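Local coordinates for endo-beta-N-acetylglucosaminidase F1 (Bacteroides thetaiotaomicron VPI-5482, PDB 6TCV), which probably hydrolyses the bond between the two core N-acetylglucosamines of high-mannose N-glycans, releasing the glycan from its asparagine-linked stub, at residues L32-V37 with H147-V152. The protein carries 2 engineered substitutions. Numbering follows the deposited sequence.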
loop_
_atom_site.group_PDB
_atom_site.type_symbol
_atom_site.label_atom_id
_atom_site.label_comp_id
_atom_site.label_asym_id
_atom_site.label_seq_id
_atom_site.Cartn_x
_atom_site.Cartn_y
_atom_site.Cartn_z
ATOM N N LEU A 32 -2.359 8.883 14.607
ATOM C CA LEU A 32 -1.406 9.336 13.598
ATOM C C LEU A 32 -1.491 10.823 13.346
ATOM O O LEU A 32 -2.576 11.393 13.302
ATOM C CB LEU A 32 -1.674 8.618 12.263
ATOM C CG LEU A 32 -1.517 7.101 12.251
ATOM C CD1 LEU A 32 -1.855 6.492 10.890
ATOM C CD2 LEU A 32 -0.033 6.708 12.668
ATOM N N VAL A 33 -0.324 11.444 13.167
ATOM C CA VAL A 33 -0.280 12.865 12.859
ATOM C C VAL A 33 -0.650 13.074 11.403
ATOM O O VAL A 33 -1.013 14.191 11.019
ATOM C CB VAL A 33 1.101 13.465 13.194
ATOM C CG1 VAL A 33 1.405 13.303 14.659
ATOM C CG2 VAL A 33 2.173 12.793 12.382
ATOM N N SER A 34 -0.549 12.020 10.577
ATOM C CA SER A 34 -0.927 12.080 9.171
ATOM C C SER A 34 -1.793 10.867 8.869
ATOM O O SER A 34 -1.319 9.737 8.966
ATOM C CB SER A 34 0.339 12.075 8.337
ATOM O OG SER A 34 0.045 12.215 6.965
ATOM N N LYS A 35 -3.053 11.100 8.495
ATOM C CA LYS A 35 -4.041 10.029 8.352
ATOM C C LYS A 35 -4.726 10.126 6.994
ATOM O O LYS A 35 -5.359 11.143 6.699
ATOM C CB LYS A 35 -5.096 10.104 9.479
ATOM C CG LYS A 35 -6.281 9.155 9.298
ATOM C CD LYS A 35 -5.847 7.723 9.273
ATOM C CE LYS A 35 -7.038 6.780 9.171
ATOM N NZ LYS A 35 -6.590 5.372 9.102
ATOM N N VAL A 36 -4.658 9.056 6.213
ATOM C CA VAL A 36 -5.388 8.948 4.953
ATOM C C VAL A 36 -6.813 8.491 5.234
ATOM O O VAL A 36 -7.023 7.527 5.985
ATOM C CB VAL A 36 -4.654 8.007 3.984
ATOM C CG1 VAL A 36 -5.505 7.789 2.707
ATOM C CG2 VAL A 36 -3.249 8.573 3.688
ATOM N N VAL A 37 -7.793 9.243 4.721
ATOM C CA VAL A 37 -9.221 8.944 4.872
ATOM C C VAL A 37 -9.760 8.640 3.494
ATOM O O VAL A 37 -9.799 9.521 2.628
ATOM C CB VAL A 37 -9.986 10.137 5.469
ATOM C CG1 VAL A 37 -11.475 9.863 5.552
ATOM C CG2 VAL A 37 -9.457 10.424 6.887
ATOM N N HIS A 147 0.384 20.792 14.600
ATOM C CA HIS A 147 -0.497 20.459 13.487
ATOM C C HIS A 147 -0.608 18.945 13.343
ATOM O O HIS A 147 0.341 18.206 13.616
ATOM C CB HIS A 147 0.227 20.966 12.219
ATOM C CG HIS A 147 0.445 22.452 12.200
ATOM N ND1 HIS A 147 -0.556 23.361 11.940
ATOM C CD2 HIS A 147 1.563 23.181 12.433
ATOM C CE1 HIS A 147 -0.064 24.584 12.004
ATOM N NE2 HIS A 147 1.217 24.506 12.315
ATOM N N CYS A 148 -1.751 18.474 12.846
ATOM C CA CYS A 148 -1.927 17.182 12.186
ATOM C C CYS A 148 -2.644 17.340 10.843
ATOM O O CYS A 148 -3.118 18.439 10.500
ATOM C CB CYS A 148 -2.583 16.172 13.119
ATOM S SG CYS A 148 -4.250 16.625 13.455
ATOM N N ILE A 149 -2.698 16.266 10.064
ATOM C CA ILE A 149 -3.277 16.348 8.734
ATOM C C ILE A 149 -4.094 15.118 8.366
ATOM O O ILE A 149 -3.757 13.982 8.728
ATOM C CB ILE A 149 -2.196 16.739 7.699
ATOM C CG1 ILE A 149 -2.852 17.185 6.398
ATOM C CG2 ILE A 149 -1.219 15.557 7.453
ATOM C CD1 ILE A 149 -1.941 18.024 5.526
ATOM N N TYR A 150 -5.249 15.346 7.711
ATOM C CA TYR A 150 -6.052 14.300 7.082
ATOM C C TYR A 150 -5.935 14.437 5.570
ATOM O O TYR A 150 -6.019 15.563 5.060
ATOM C CB TYR A 150 -7.524 14.445 7.444
ATOM C CG TYR A 150 -7.698 14.255 8.905
ATOM C CD1 TYR A 150 -7.530 15.323 9.782
ATOM C CD2 TYR A 150 -8.026 12.990 9.413
ATOM C CE1 TYR A 150 -7.653 15.159 11.142
ATOM C CE2 TYR A 150 -8.135 12.818 10.794
ATOM C CZ TYR A 150 -7.979 13.912 11.635
ATOM O OH TYR A 150 -8.091 13.789 13.000
ATOM N N LEU A 151 -5.661 13.330 4.891
ATOM C CA LEU A 151 -5.524 13.277 3.440
ATOM C C LEU A 151 -6.708 12.479 2.922
ATOM O O LEU A 151 -6.782 11.270 3.116
ATOM C CB LEU A 151 -4.158 12.664 3.096
ATOM C CG LEU A 151 -2.949 13.433 3.603
ATOM C CD1 LEU A 151 -1.628 12.636 3.359
ATOM C CD2 LEU A 151 -2.865 14.848 3.047
ATOM N N VAL A 152 -7.665 13.184 2.305
ATOM C CA VAL A 152 -9.019 12.686 2.022
ATOM C C VAL A 152 -9.179 12.346 0.556
ATOM O O VAL A 152 -8.835 13.152 -0.313
ATOM C CB VAL A 152 -10.080 13.718 2.465
ATOM C CG1 VAL A 152 -11.507 13.148 2.233
ATOM C CG2 VAL A 152 -9.878 14.178 3.915
HETATM O O HOH W 1 -4.080 13.464 11.687
#
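Strand 34-37 runs parallel to strand 147-152, their axes approaching to 4.5 Å at an angle of 22°, and four backbone hydrogen bonds join the two segments. Ile149 N donates a hydrogen bond to Val33 O, just before the strand, at 2.8 Å, and Ile149 O accepts one from Lys35 N; two residues on, Leu151 N bonds to Lys35 O and Leu151 O accepts a hydrogen bond from Val37 N. A water beside the first of these bonds lies 3.0 Å from both Leu32 O and Ile149 O and can bridge the loop that leads into the strand to its neighbour.

Ser34, Val36, Ile149 and Leu151 share one face of the sheet. With OG anti to the backbone N (chi1 -176°), the Ser34 hydroxyl rests against methyl CG2 of Ile149, 3.6 Å from OG, and also meets CD1 of Leu151. Ile149 and Leu151 reach on to Tyr74 of helix 68-78, which packs on this face.

The opposite face carries Lys35, Val37, Tyr150 and Val152. Val37 CG2 comes to the edge of the Tyr150 ring, 3.9 Å from CD2, while CB of Lys35 approaches the same ring atom obliquely. The phenol OH is hydrogen-bonded to Asp27.

Strand 147-154 also pairs antiparallel with strand 125-130 and sits between it and its parallel partner 34-39, an arrangement characteristic of a mixed beta sheet, here probably part of the N-terminal domain.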